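PDB 5BY3: BtGH115A from Bacteroides thetaiotaomicron, which is a family GH115 4-O-methyl-alpha-glucuronidase with specificity for decorated arabinogalactans, probably removing methylated glucuronic acid from these polysaccharides. Local coordinates for residues Lys92-Met97 with Glu161-Phe166; Leu363-Asp368 with His375-Glu380. All blocks are in the same frame, centred on the assembly; numbering follows the deposited sequence.

Interaction 1: residues Lys92-Met97 with Glu161-Phe166; sequences KKQAFM and EYRGIF
The guanidinium of Arg163 meets the carboxamide of Gln94 edge to edge, the two planes only 26° apart, so both groups use their rims rather than their faces. Gln94 OE1 lies almost in the guanidinium plane and takes two bonds end-on, from Arg163 NH1 at 2.8 Å and from NH2 at 3.0 Å, the second nearly in line with the C=O bond. At the amide's other corner, Gln94 NE2 gives an almost straight bond (175°) to a lone pair of Glu161 O, 2.8 Å away. Glutamine suits the place because one flat head both accepts and donates, which fixes which way round the amide sits. The contact joins two domains: 92-97 leads into strand 96-100 of the N-terminal mixed sheet, while 161-166 holds strand 162-166, the first strand of the TIM barrel. Beside the amide, Lys93 CD packs on Glu161 CG at 3.7 Å. The lysine chain bends at chi2 (143°) and carries NZ past the glutamate to a hydrogen bond with Pro158 O; the carboxylate pairs instead with Lys428. Arg163 NH1 also bonds Val160 O, and Tyr118 of helix 113-126 touches both Gln94 and Arg163.

Interaction 2: residues Leu363-Asp368 with His375-Glu380; sequences LMWCDD and HFPTAE
Within the beta-alpha-beta unit formed by strand 362-366, helix 379-383 and strand 388-393 of the TIM barrel, Trp365 and His375 meet where the connection after the strand turns back towards the helix. The imidazole comes edge first onto the indole: His375 CD2 stands 3.6 Å above the centre of the Trp365 ring system, and the centroids of the imidazole and the six-membered ring are 4.5 Å apart with planes at 51°. His375 CG is anti to the backbone N (chi1 -177°), which lays the imidazole alongside the indole, the two side chains pointing the same way. Histidine suits this place because its flat ring rests a C-H edge on the indole while NE2 of the same ring hydrogen-bonds Glu381 in helix 379-383. The opposite face of the indole is covered toward its rim by Leu363 CB, so the broad, flat tryptophan is sandwiched between its own strand and the returning chain. Backbone packs here too, with His375 O 3.3 Å from Trp365 CB. Farther along, Pro377 CG lies 3.9 Å from Trp365 NE1; the rigid proline adds an apolar surface just before Thr378, the helix N-cap. A hydrogen bond from Trp365 NE1 to Asn388 OD1 ties the indole to strand 388-393. Without the indole, as with an alanine here, His375 and Pro377 would probably lose the surface they pack on, and Asn388 OD1 its N-H donor. Tyr351 of helix 347-352 meets Trp365 edge-to-face, and His352 of the same helix meets the ring of His375.

Both interactions reach the parallel barrel sheet, but through different strands and on different terms. Interaction 1 is partly buried and lies between domains, linking the loop ahead of an N-terminal strand to the start of barrel strand 162-166; interaction 2 is buried and local, holding strand 362-366 to the chain that leads into the next helix. Their chemistry follows: polar and charged groups linked by directed hydrogen bonds at the interdomain junction, against aromatic and proline packing with no hydrogen bond between the segments in the barrel unit. Their centres lie 21 Å apart and their nearest atoms about 6 Å apart, without touching.

Interaction 1: residues Lys92-Met97 with Glu161-Phe166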
loop_
_atom_site.group_PDB
_atom_site.type_symbol
_atom_site.label_atom_id
_atom_site.label_comp_id
_atom_site.label_asym_id
_atom_site.label_seq_id
_atom_site.Cartn_x
_atom_site.Cartn_y
_atom_site.Cartn_z
ATOM N N LYS A 92 11.834 -16.555 20.254
ATOM C CA LYS A 92 10.741 -15.668 19.784
ATOM C C LYS A 92 11.184 -14.755 18.620
ATOM O O LYS A 92 12.368 -14.431 18.494
ATOM C CB LYS A 92 10.207 -14.825 20.948
ATOM C CG LYS A 92 8.703 -14.750 20.998
ATOM C CD LYS A 92 8.241 -13.659 21.938
ATOM C CE LYS A 92 6.754 -13.395 21.740
ATOM N NZ LYS A 92 6.239 -12.293 22.598
ATOM N N LYS A 93 10.242 -14.340 17.778
ATOM C CA LYS A 93 10.609 -13.712 16.498
ATOM C C LYS A 93 10.593 -12.163 16.500
ATOM O O LYS A 93 9.583 -11.548 16.828
ATOM C CB LYS A 93 9.768 -14.296 15.342
ATOM C CG LYS A 93 8.236 -14.198 15.491
ATOM C CD LYS A 93 7.563 -13.907 14.142
ATOM C CE LYS A 93 6.044 -13.859 14.232
ATOM N NZ LYS A 93 5.440 -12.947 13.216
ATOM N N GLN A 94 11.737 -11.562 16.161
ATOM C CA GLN A 94 11.892 -10.109 15.878
ATOM C C GLN A 94 11.349 -9.207 17.012
ATOM O O GLN A 94 10.647 -8.205 16.764
ATOM C CB GLN A 94 11.239 -9.750 14.525
ATOM C CG GLN A 94 11.754 -10.489 13.304
ATOM C CD GLN A 94 10.895 -10.223 12.070
ATOM O OE1 GLN A 94 10.577 -9.075 11.763
ATOM N NE2 GLN A 94 10.496 -11.292 11.369
ATOM N N ALA A 95 11.645 -9.596 18.250
ATOM C CA ALA A 95 10.970 -9.043 19.420
ATOM C C ALA A 95 11.919 -8.305 20.339
ATOM O O ALA A 95 13.120 -8.543 20.292
ATOM C CB ALA A 95 10.208 -10.128 20.178
ATOM N N PHE A 96 11.374 -7.384 21.136
ATOM C CA PHE A 96 12.150 -6.633 22.099
ATOM C C PHE A 96 11.358 -6.313 23.344
ATOM O O PHE A 96 10.107 -6.206 23.299
ATOM C CB PHE A 96 12.749 -5.360 21.492
ATOM C CG PHE A 96 11.716 -4.336 21.057
ATOM C CD1 PHE A 96 11.194 -3.429 21.957
ATOM C CD2 PHE A 96 11.325 -4.247 19.725
ATOM C CE1 PHE A 96 10.259 -2.485 21.558
ATOM C CE2 PHE A 96 10.395 -3.287 19.298
ATOM C CZ PHE A 96 9.855 -2.418 20.220
HETATM N N MSE A 97 12.123 -6.169 24.430
HETATM C CA MSE A 97 11.701 -5.675 25.721
HETATM C C MSE A 97 12.453 -4.397 25.997
HETATM O O MSE A 97 13.688 -4.307 25.813
HETATM C CB MSE A 97 12.137 -6.665 26.773
HETATM C CG MSE A 97 11.001 -7.606 27.134
HETATM SE SE MSE A 97 11.478 -8.384 28.874
HETATM C CE MSE A 97 9.736 -9.081 29.497
ATOM N N GLU A 161 5.356 -11.549 9.671
ATOM C CA GLU A 161 6.773 -11.970 9.781
ATOM C C GLU A 161 7.718 -11.259 8.786
ATOM O O GLU A 161 8.830 -10.835 9.167
ATOM C CB GLU A 161 6.950 -13.507 9.725
ATOM C CG GLU A 161 8.217 -13.949 10.462
ATOM C CD GLU A 161 8.654 -15.403 10.280
ATOM O OE1 GLU A 161 7.958 -16.195 9.617
ATOM O OE2 GLU A 161 9.729 -15.756 10.826
ATOM N N TYR A 162 7.263 -11.120 7.543
ATOM C CA TYR A 162 8.001 -10.350 6.552
ATOM C C TYR A 162 7.146 -9.202 6.008
ATOM O O TYR A 162 6.013 -9.411 5.535
ATOM C CB TYR A 162 8.483 -11.245 5.413
ATOM C CG TYR A 162 9.550 -12.188 5.871
ATOM C CD1 TYR A 162 10.886 -11.788 5.892
ATOM C CD2 TYR A 162 9.230 -13.469 6.340
ATOM C CE1 TYR A 162 11.888 -12.652 6.320
ATOM C CE2 TYR A 162 10.219 -14.335 6.780
ATOM C CZ TYR A 162 11.543 -13.917 6.755
ATOM O OH TYR A 162 12.526 -14.752 7.175
ATOM N N ARG A 163 7.684 -7.981 6.083
ATOM C CA ARG A 163 6.913 -6.837 5.622
ATOM C C ARG A 163 7.808 -5.872 4.919
ATOM O O ARG A 163 8.933 -5.592 5.317
ATOM C CB ARG A 163 6.094 -6.211 6.757
ATOM C CG ARG A 163 6.899 -6.013 7.998
ATOM C CD ARG A 163 6.298 -6.411 9.348
ATOM N NE ARG A 163 7.425 -6.036 10.212
ATOM C CZ ARG A 163 8.416 -6.855 10.585
ATOM N NH1 ARG A 163 8.373 -8.172 10.309
ATOM N NH2 ARG A 163 9.427 -6.366 11.292
ATOM N N GLY A 164 7.319 -5.376 3.818
ATOM C CA GLY A 164 8.236 -4.632 3.007
ATOM C C GLY A 164 7.539 -3.930 1.906
ATOM O O GLY A 164 6.306 -3.999 1.783
ATOM N N ILE A 165 8.364 -3.272 1.096
ATOM C CA ILE A 165 7.892 -2.499 -0.022
ATOM C C ILE A 165 8.577 -2.936 -1.293
ATOM O O ILE A 165 9.667 -3.501 -1.274
ATOM C CB ILE A 165 8.143 -0.975 0.214
ATOM C CG1 ILE A 165 9.646 -0.619 0.068
ATOM C CG2 ILE A 165 7.501 -0.517 1.542
ATOM C CD1 ILE A 165 9.960 0.870 0.074
ATOM N N PHE A 166 7.936 -2.607 -2.397
ATOM C CA PHE A 166 8.441 -2.781 -3.726
ATOM C C PHE A 166 8.516 -1.401 -4.457
ATOM O O PHE A 166 7.484 -0.846 -4.791
ATOM C CB PHE A 166 7.482 -3.807 -4.430
ATOM C CG PHE A 166 7.754 -4.039 -5.913
ATOM C CD1 PHE A 166 9.039 -3.877 -6.470
ATOM C CD2 PHE A 166 6.710 -4.446 -6.755
ATOM C CE1 PHE A 166 9.271 -4.093 -7.830
ATOM C CE2 PHE A 166 6.937 -4.665 -8.110
ATOM C CZ PHE A 166 8.232 -4.515 -8.644
#

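Interaction 2: residues Leu363-Asp368 with His375-Glu380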
loop_
_atom_site.group_PDB
_atom_site.type_symbol
_atom_site.label_atom_id
_atom_site.label_comp_id
_atom_site.label_asym_id
_atom_site.label_seq_id
_atom_site.Cartn_x
_atom_site.Cartn_y
_atom_site.Cartn_z
ATOM N N LEU A 363 3.147 -19.151 0.023
ATOM C CA LEU A 363 2.279 -18.842 -1.129
ATOM C C LEU A 363 1.842 -17.359 -1.081
ATOM O O LEU A 363 1.188 -16.922 -0.121
ATOM C CB LEU A 363 1.053 -19.748 -1.158
ATOM C CG LEU A 363 1.189 -21.279 -1.304
ATOM C CD1 LEU A 363 -0.187 -21.901 -1.254
ATOM C CD2 LEU A 363 1.892 -21.720 -2.586
HETATM N N MSE A 364 2.175 -16.588 -2.110
HETATM C CA MSE A 364 1.846 -15.158 -2.054
HETATM C C MSE A 364 0.664 -14.732 -2.904
HETATM O O MSE A 364 0.754 -14.574 -4.118
HETATM C CB MSE A 364 3.055 -14.265 -2.290
HETATM C CG MSE A 364 2.780 -12.920 -1.625
HETATM SE SE MSE A 364 4.211 -11.723 -2.208
HETATM C CE MSE A 364 4.880 -11.693 -0.380
ATOM N N TRP A 365 -0.450 -14.479 -2.244
ATOM C CA TRP A 365 -1.633 -14.009 -2.951
ATOM C C TRP A 365 -1.495 -12.547 -3.393
ATOM O O TRP A 365 -0.660 -11.788 -2.868
ATOM C CB TRP A 365 -2.875 -14.296 -2.108
ATOM C CG TRP A 365 -2.815 -15.709 -1.580
ATOM C CD1 TRP A 365 -2.699 -16.108 -0.271
ATOM C CD2 TRP A 365 -2.792 -16.909 -2.370
ATOM N NE1 TRP A 365 -2.640 -17.482 -0.192
ATOM C CE2 TRP A 365 -2.696 -18.001 -1.464
ATOM C CE3 TRP A 365 -2.862 -17.169 -3.747
ATOM C CZ2 TRP A 365 -2.674 -19.330 -1.899
ATOM C CZ3 TRP A 365 -2.836 -18.502 -4.178
ATOM C CH2 TRP A 365 -2.737 -19.552 -3.262
ATOM N N CYS A 366 -2.291 -12.182 -4.389
ATOM C CA CYS A 366 -2.187 -10.872 -5.003
ATOM C C CYS A 366 -3.504 -10.124 -5.006
ATOM O O CYS A 366 -4.552 -10.743 -5.106
ATOM C CB CYS A 366 -1.692 -11.036 -6.425
ATOM S SG CYS A 366 0.015 -11.553 -6.373
ATOM N N ASP A 367 -3.447 -8.794 -4.887
ATOM C CA ASP A 367 -4.642 -7.980 -5.095
ATOM C C ASP A 367 -4.795 -7.787 -6.608
ATOM O O ASP A 367 -3.931 -8.220 -7.336
ATOM C CB ASP A 367 -4.537 -6.658 -4.332
ATOM C CG ASP A 367 -3.622 -5.618 -5.025
ATOM O OD1 ASP A 367 -3.003 -5.868 -6.102
ATOM O OD2 ASP A 367 -3.544 -4.514 -4.476
ATOM N N ASP A 368 -5.870 -7.130 -7.068
ATOM C CA ASP A 368 -6.153 -7.000 -8.498
ATOM C C ASP A 368 -5.586 -5.681 -9.048
ATOM O O ASP A 368 -6.068 -5.140 -10.038
ATOM C CB ASP A 368 -7.665 -7.086 -8.714
ATOM C CG ASP A 368 -8.454 -5.922 -8.039
ATOM O OD1 ASP A 368 -7.885 -5.106 -7.269
ATOM O OD2 ASP A 368 -9.673 -5.817 -8.306
ATOM N N HIS A 375 -7.390 -13.638 -3.853
ATOM C CA HIS A 375 -7.545 -14.954 -3.251
ATOM C C HIS A 375 -7.145 -15.009 -1.799
ATOM O O HIS A 375 -6.051 -14.561 -1.418
ATOM C CB HIS A 375 -6.806 -16.043 -4.059
ATOM C CG HIS A 375 -6.995 -17.418 -3.509
ATOM N ND1 HIS A 375 -8.013 -18.246 -3.924
ATOM C CD2 HIS A 375 -6.329 -18.091 -2.538
ATOM C CE1 HIS A 375 -7.953 -19.379 -3.248
ATOM N NE2 HIS A 375 -6.948 -19.306 -2.393
ATOM N N PHE A 376 -8.054 -15.579 -1.015
ATOM C CA PHE A 376 -7.854 -15.902 0.400
ATOM C C PHE A 376 -7.626 -17.415 0.621
ATOM O O PHE A 376 -8.323 -18.235 -0.000
ATOM C CB PHE A 376 -9.049 -15.393 1.207
ATOM C CG PHE A 376 -9.182 -13.906 1.193
ATOM C CD1 PHE A 376 -9.919 -13.264 0.182
ATOM C CD2 PHE A 376 -8.531 -13.122 2.170
ATOM C CE1 PHE A 376 -10.021 -11.868 0.156
ATOM C CE2 PHE A 376 -8.621 -11.738 2.130
ATOM C CZ PHE A 376 -9.389 -11.111 1.133
ATOM N N PRO A 377 -6.663 -17.783 1.509
ATOM C CA PRO A 377 -6.226 -19.185 1.651
ATOM C C PRO A 377 -7.353 -20.084 2.087
ATOM O O PRO A 377 -8.066 -19.747 3.048
ATOM C CB PRO A 377 -5.160 -19.141 2.755
ATOM C CG PRO A 377 -4.857 -17.699 2.977
ATOM C CD PRO A 377 -6.054 -16.920 2.543
ATOM N N THR A 378 -7.525 -21.196 1.358
ATOM C CA THR A 378 -8.385 -22.299 1.809
ATOM C C THR A 378 -7.711 -22.932 3.026
ATOM O O THR A 378 -6.473 -22.845 3.162
ATOM C CB THR A 378 -8.611 -23.382 0.738
ATOM O OG1 THR A 378 -7.393 -24.108 0.527
ATOM C CG2 THR A 378 -9.146 -22.789 -0.595
ATOM N N ALA A 379 -8.527 -23.549 3.893
ATOM C CA ALA A 379 -8.094 -24.178 5.161
ATOM C C ALA A 379 -6.857 -25.021 4.960
ATOM O O ALA A 379 -5.951 -25.028 5.801
ATOM C CB ALA A 379 -9.219 -25.012 5.754
ATOM N N GLU A 380 -6.807 -25.671 3.805
ATOM C CA GLU A 380 -5.635 -26.431 3.369
ATOM C C GLU A 380 -4.384 -25.521 3.276
ATOM O O GLU A 380 -3.416 -25.721 4.038
ATOM C CB GLU A 380 -5.962 -27.227 2.062
ATOM C CG GLU A 380 -4.815 -27.936 1.315
ATOM C CD GLU A 380 -3.742 -28.570 2.210
ATOM O OE1 GLU A 380 -4.073 -29.227 3.228
ATOM O OE2 GLU A 380 -2.541 -28.402 1.892
#